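Tp0751 (Treponema pallidum, PDB 5JK2) probably acts as an outer membrane adhesin, using a non-canonical lipocalin fold to attach to extracellular matrix components and host cells. Local coordinates at residues Leu91-His96 / Ser103-Asn108; Arg116-Thr121 / Val130-Asp135. The protein carries 1 engineered substitution. All blocks are in the same frame, centred on the assembly; numbering follows the deposited sequence.

Contact 1: Leu91-His96 / Ser103-Asn108; sequences LVDSAH and SFLTRN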
loop_
_atom_site.group_PDB
_atom_site.type_symbol
_atom_site.label_atom_id
_atom_site.label_comp_id
_atom_site.label_asym_id
_atom_site.label_seq_id
_atom_site.Cartn_x
_atom_site.Cartn_y
_atom_site.Cartn_z
ATOM N N LEU A 91 5.217 -9.066 -6.053
ATOM C CA LEU A 91 4.895 -10.016 -5.001
ATOM C C LEU A 91 5.554 -9.595 -3.698
ATOM O O LEU A 91 6.721 -9.210 -3.688
ATOM C CB LEU A 91 5.352 -11.422 -5.383
ATOM C CG LEU A 91 4.914 -11.944 -6.749
ATOM C CD1 LEU A 91 6.104 -12.539 -7.478
ATOM C CD2 LEU A 91 3.808 -12.974 -6.601
ATOM N N VAL A 92 4.808 -9.682 -2.602
ATOM C CA VAL A 92 5.326 -9.287 -1.297
ATOM C C VAL A 92 6.237 -10.364 -0.721
ATOM O O VAL A 92 5.783 -11.449 -0.358
ATOM C CB VAL A 92 4.192 -9.009 -0.295
ATOM C CG1 VAL A 92 4.761 -8.480 1.017
ATOM C CG2 VAL A 92 3.194 -8.016 -0.877
ATOM N N ASP A 93 7.525 -10.052 -0.637
ATOM C CA ASP A 93 8.496 -10.967 -0.057
ATOM C C ASP A 93 8.494 -10.840 1.465
ATOM O O ASP A 93 8.803 -11.796 2.177
ATOM C CB ASP A 93 9.890 -10.689 -0.620
ATOM C CG ASP A 93 10.117 -11.342 -1.973
ATOM O OD1 ASP A 93 9.722 -12.513 -2.145
ATOM O OD2 ASP A 93 10.697 -10.683 -2.860
ATOM N N SER A 94 8.142 -9.654 1.953
ATOM C CA SER A 94 7.994 -9.418 3.388
ATOM C C SER A 94 7.118 -8.195 3.653
ATOM O O SER A 94 6.944 -7.340 2.785
ATOM C CB SER A 94 9.363 -9.241 4.058
ATOM O OG SER A 94 9.952 -7.996 3.728
ATOM N N ALA A 95 6.568 -8.123 4.862
ATOM C CA ALA A 95 5.712 -7.010 5.258
ATOM C C ALA A 95 5.654 -6.898 6.779
ATOM O O ALA A 95 5.312 -7.863 7.466
ATOM C CB ALA A 95 4.319 -7.187 4.685
ATOM N N HIS A 96 5.982 -5.715 7.293
ATOM C CA HIS A 96 6.053 -5.481 8.734
ATOM C C HIS A 96 5.290 -4.229 9.138
ATOM O O HIS A 96 5.367 -3.201 8.470
ATOM C CB HIS A 96 7.511 -5.360 9.188
ATOM C CG HIS A 96 8.193 -6.680 9.377
ATOM N ND1 HIS A 96 8.853 -7.332 8.358
ATOM C CD2 HIS A 96 8.307 -7.474 10.469
ATOM C CE1 HIS A 96 9.349 -8.467 8.813
ATOM N NE2 HIS A 96 9.033 -8.579 10.091
ATOM N N SER A 103 5.631 -1.550 6.253
ATOM C CA SER A 103 6.809 -1.481 5.397
ATOM C C SER A 103 6.942 -2.745 4.560
ATOM O O SER A 103 7.174 -3.833 5.090
ATOM C CB SER A 103 8.067 -1.265 6.236
ATOM O OG SER A 103 8.121 0.061 6.733
ATOM N N PHE A 104 6.802 -2.589 3.248
ATOM C CA PHE A 104 6.811 -3.716 2.326
ATOM C C PHE A 104 8.152 -3.915 1.637
ATOM O O PHE A 104 8.868 -2.955 1.357
ATOM C CB PHE A 104 5.744 -3.527 1.253
ATOM C CG PHE A 104 4.344 -3.645 1.761
ATOM C CD1 PHE A 104 3.711 -4.874 1.794
ATOM C CD2 PHE A 104 3.653 -2.526 2.190
ATOM C CE1 PHE A 104 2.417 -4.989 2.253
ATOM C CE2 PHE A 104 2.359 -2.633 2.651
ATOM C CZ PHE A 104 1.739 -3.867 2.683
ATOM N N LEU A 105 8.478 -5.177 1.366
ATOM C CA LEU A 105 9.553 -5.525 0.445
ATOM C C LEU A 105 8.936 -6.384 -0.644
ATOM O O LEU A 105 8.620 -7.552 -0.420
ATOM C CB LEU A 105 10.698 -6.267 1.151
ATOM C CG LEU A 105 11.996 -6.534 0.368
ATOM C CD1 LEU A 105 11.855 -7.700 -0.605
ATOM C CD2 LEU A 105 12.479 -5.287 -0.371
ATOM N N THR A 106 8.757 -5.791 -1.820
ATOM C CA THR A 106 8.058 -6.447 -2.914
ATOM C C THR A 106 9.013 -6.747 -4.063
ATOM O O THR A 106 10.098 -6.181 -4.128
ATOM C CB THR A 106 6.901 -5.582 -3.427
ATOM O OG1 THR A 106 7.416 -4.526 -4.247
ATOM C CG2 THR A 106 6.121 -4.980 -2.270
ATOM N N ARG A 107 8.598 -7.629 -4.968
ATOM C CA ARG A 107 9.461 -8.086 -6.050
ATOM C C ARG A 107 8.685 -8.285 -7.344
ATOM O O ARG A 107 7.652 -8.956 -7.363
ATOM C CB ARG A 107 10.150 -9.385 -5.640
ATOM C CG ARG A 107 10.805 -10.159 -6.776
ATOM C CD ARG A 107 11.521 -11.393 -6.248
ATOM N NE ARG A 107 10.745 -12.079 -5.214
ATOM C CZ ARG A 107 9.756 -12.939 -5.454
ATOM N NH1 ARG A 107 9.115 -13.506 -4.442
ATOM N NH2 ARG A 107 9.403 -13.230 -6.699
ATOM N N ASN A 108 9.199 -7.706 -8.425
ATOM C CA ASN A 108 8.553 -7.784 -9.729
ATOM C C ASN A 108 8.264 -9.229 -10.126
ATOM O O ASN A 108 9.040 -10.133 -9.822
ATOM C CB ASN A 108 9.424 -7.097 -10.785
ATOM C CG ASN A 108 8.856 -7.216 -12.185
ATOM O OD1 ASN A 108 9.309 -8.035 -12.984
ATOM N ND2 ASN A 108 7.860 -6.393 -12.491
#

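Contact 2: Arg116-Thr121 / Val130-Asp135; sequences RRLEVT and VRAVED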
loop_
_atom_site.group_PDB
_atom_site.type_symbol
_atom_site.label_atom_id
_atom_site.label_comp_id
_atom_site.label_asym_id
_atom_site.label_seq_id
_atom_site.Cartn_x
_atom_site.Cartn_y
_atom_site.Cartn_z
ATOM N N ARG A 116 10.938 -3.514 -5.073
ATOM C CA ARG A 116 10.420 -2.204 -4.695
ATOM C C ARG A 116 10.067 -2.136 -3.211
ATOM O O ARG A 116 9.295 -2.953 -2.709
ATOM C CB ARG A 116 9.193 -1.867 -5.544
ATOM C CG ARG A 116 8.629 -0.474 -5.317
ATOM C CD ARG A 116 7.597 -0.120 -6.368
ATOM N NE ARG A 116 8.214 0.131 -7.667
ATOM C CZ ARG A 116 7.548 0.206 -8.813
ATOM N NH1 ARG A 116 6.231 0.046 -8.834
ATOM N NH2 ARG A 116 8.198 0.439 -9.943
ATOM N N ARG A 117 10.642 -1.155 -2.519
ATOM C CA ARG A 117 10.354 -0.925 -1.107
ATOM C C ARG A 117 9.259 0.112 -0.941
ATOM O O ARG A 117 9.245 1.128 -1.635
ATOM C CB ARG A 117 11.611 -0.470 -0.368
ATOM C CG ARG A 117 12.687 -1.527 -0.323
ATOM C CD ARG A 117 13.826 -1.150 0.610
ATOM N NE ARG A 117 14.596 -2.324 1.015
ATOM C CZ ARG A 117 15.464 -2.961 0.233
ATOM N NH1 ARG A 117 16.113 -4.023 0.692
ATOM N NH2 ARG A 117 15.682 -2.545 -1.009
ATOM N N LEU A 118 8.352 -0.146 -0.006
ATOM C CA LEU A 118 7.204 0.719 0.219
ATOM C C LEU A 118 7.129 1.148 1.677
ATOM O O LEU A 118 7.486 0.389 2.577
ATOM C CB LEU A 118 5.912 0.004 -0.188
ATOM C CG LEU A 118 5.030 0.706 -1.225
ATOM C CD1 LEU A 118 5.758 0.824 -2.553
ATOM C CD2 LEU A 118 3.712 -0.031 -1.400
ATOM N N GLU A 119 6.665 2.372 1.895
ATOM C CA GLU A 119 6.492 2.908 3.239
ATOM C C GLU A 119 5.093 3.487 3.393
ATOM O O GLU A 119 4.895 4.700 3.325
ATOM C CB GLU A 119 7.544 3.975 3.531
ATOM C CG GLU A 119 8.977 3.464 3.490
ATOM C CD GLU A 119 9.296 2.506 4.625
ATOM O OE1 GLU A 119 8.519 2.450 5.602
ATOM O OE2 GLU A 119 10.327 1.806 4.538
ATOM N N VAL A 120 4.124 2.601 3.600
ATOM C CA VAL A 120 2.726 2.995 3.719
ATOM C C VAL A 120 2.402 3.502 5.119
ATOM O O VAL A 120 2.317 2.718 6.067
ATOM C CB VAL A 120 1.785 1.825 3.392
ATOM C CG1 VAL A 120 0.340 2.291 3.413
ATOM C CG2 VAL A 120 2.144 1.219 2.043
ATOM N N THR A 121 2.198 4.810 5.233
ATOM C CA THR A 121 1.884 5.441 6.511
ATOM C C THR A 121 0.416 5.838 6.553
ATOM O O THR A 121 -0.025 6.709 5.805
ATOM C CB THR A 121 2.756 6.686 6.758
ATOM O OG1 THR A 121 4.140 6.336 6.634
ATOM C CG2 THR A 121 2.503 7.258 8.147
ATOM N N VAL A 130 2.137 7.216 0.867
ATOM C CA VAL A 130 3.072 6.212 0.376
ATOM C C VAL A 130 4.398 6.819 -0.070
ATOM O O VAL A 130 4.435 7.889 -0.677
ATOM C CB VAL A 130 2.475 5.425 -0.809
ATOM C CG1 VAL A 130 3.425 4.314 -1.250
ATOM C CG2 VAL A 130 1.121 4.844 -0.436
ATOM N N ARG A 131 5.478 6.112 0.245
ATOM C CA ARG A 131 6.806 6.426 -0.256
ATOM C C ARG A 131 7.351 5.150 -0.879
ATOM O O ARG A 131 7.329 4.091 -0.254
ATOM C CB ARG A 131 7.711 6.949 0.869
ATOM C CG ARG A 131 9.221 6.814 0.645
ATOM C CD ARG A 131 9.779 7.881 -0.293
ATOM N NE ARG A 131 11.237 7.791 -0.400
ATOM C CZ ARG A 131 12.008 8.666 -1.041
ATOM N NH1 ARG A 131 11.475 9.720 -1.646
ATOM N NH2 ARG A 131 13.321 8.486 -1.074
ATOM N N ALA A 132 7.825 5.256 -2.115
ATOM C CA ALA A 132 8.315 4.098 -2.850
ATOM C C ALA A 132 9.776 4.283 -3.235
ATOM O O ALA A 132 10.216 5.396 -3.518
ATOM C CB ALA A 132 7.466 3.858 -4.086
ATOM N N VAL A 133 10.521 3.184 -3.234
ATOM C CA VAL A 133 11.937 3.208 -3.571
ATOM C C VAL A 133 12.316 1.950 -4.336
ATOM O O VAL A 133 12.176 0.840 -3.824
ATOM C CB VAL A 133 12.818 3.319 -2.311
ATOM C CG1 VAL A 133 14.298 3.189 -2.667
ATOM C CG2 VAL A 133 12.544 4.628 -1.594
ATOM N N GLU A 134 12.812 2.125 -5.555
ATOM C CA GLU A 134 13.192 0.983 -6.371
ATOM C C GLU A 134 14.467 0.346 -5.837
ATOM O O GLU A 134 15.198 0.942 -5.049
ATOM C CB GLU A 134 13.377 1.389 -7.837
ATOM C CG GLU A 134 12.105 1.371 -8.676
ATOM C CD GLU A 134 11.412 0.023 -8.674
ATOM O OE1 GLU A 134 10.533 -0.191 -7.817
ATOM O OE2 GLU A 134 11.735 -0.819 -9.539
ATOM N N ASP A 135 14.723 -0.871 -6.298
ATOM C CA ASP A 135 15.859 -1.662 -5.858
ATOM C C ASP A 135 16.230 -2.657 -6.952
ATOM O O ASP A 135 15.841 -3.823 -6.897
ATOM C CB ASP A 135 15.531 -2.389 -4.549
ATOM C CG ASP A 135 16.619 -3.361 -4.126
ATOM O OD1 ASP A 135 17.798 -3.119 -4.455
ATOM O OD2 ASP A 135 16.290 -4.369 -3.465
#

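Contact 1: Leu91-His96 / Ser103-Asn108
Arg107 reaches across the strand pair to take the carboxylate of Asp93 side-on, one nitrogen to each oxygen. NH1 of Arg107 lies 2.6 Å from OD1 of Asp93, with the oxygen in the guanidinium plane, while NE of Arg107 gives the second bond to OD2 of Asp93 at 2.7 Å, using that oxygen's syn lone pair. The two flat groups are turned 33° apart, so the grip is bidentate but twisted. A bend at the third torsion of Arg107 (chi3 41°) turns the guanidinium edge toward Asp93 instead of letting the chain run straight on. Leu91 lies beside it: its CD1 packs 3.5 Å from NH2 of Arg107, and its backbone exchanges a reciprocal pair of hydrogen bonds with that of Arg107.

Asp93 sits in a classic beta bulge: it and Ser94 together pair with the single residue Leu105, whose carbonyl O accepts from Asp93 N at 2.7 Å and from Ser94 N at 3.2 Å, and the register shifts by one residue here. CB of Asp93 also rests 3.6 Å from CD1 of Leu105. Beyond the bulge, Ser94 with Leu105 and His96 with Ser103 carry the antiparallel ladder onward. On the opposite face of the sheet Val92 brings CG1 to the edge of the Phe104 ring, 3.8 Å from CD1, and Ala95 CB approaches CD1 and CE1 of the ring obliquely; Ile79, Leu118 and Val120 also pack on Phe104.

The face of Val92, Ala95 and Phe104 is mainly apolar; the other sets the salt bridge among Leu91 and Leu105. The two-point grip fixes the rotation of both charged groups, and Arg107, with a long, weak ion pair from Arg115 to Asp93 OD2, would be expected to favour ionised Asp93.

Contact 2: Arg116-Thr121 / Val130-Asp135
Leu118 packs tightly against two small side chains of the partner strand, its CG 3.9 Å from CG1 of Val130 and its CD1 3.8 Å from CB of Ala132. All three are buried; Leu118, on the same face as Ala132, also touches Phe104. The backbones are joined in antiparallel register: Arg117 and Val133 exchange a reciprocal pair of hydrogen bonds, and Glu119 N donates to Arg131 O at 2.8 Å, although the return bond from Arg131 N is weak.

Toward Asp135 the contact becomes polar. Arg116 and Glu134 form a salt bridge on the Leu118 face, OE1 of Glu134 meeting NE of Arg116 near the guanidinium plane, the guanidinium and carboxylate planes 69° apart; the modelled separation is too short to be trusted in detail. A bend in the Arg116 chain (chi3 -72°) turns the guanidinium, whose NH1 pairs with Glu88 and which makes a cation-pi contact with Phe81.

The other face is looser. Arg117, extended from CG to NE, makes a salt bridge to Asp135 through NH2 alone, 3.1 Å from OD2. Farther along, Glu119 and Arg131 meet through CB, but their ends diverge, Glu119 bonding to Ser103. Both faces are thus mixed, Val133 sharing its own with Arg117, in a hairpin of neighbouring strands typical of a lipocalin-like (calycin) barrel.

Contacts 1 and 2 lie in series along the chain and side by side in the same eight-stranded antiparallel barrel, their centres about 10 Å apart. Each belongs to a beta hairpin, 86-98 with 101-108 and then 115-122 with 127-135, and the inner strands 101-108 and 115-122 are themselves neighbours, so four consecutive strands form one continuous stretch of wall. The seam between the contacts is held by Ser103 OG with Glu119 OE1 and Thr106 OG1 with Arg116 O, both probable hydrogen bonds, and by packing of Leu105 on Arg117 and Phe104 on Val120. This next-neighbour order fits the non-canonical lipocalin barrel, which the protein probably uses for adhesion.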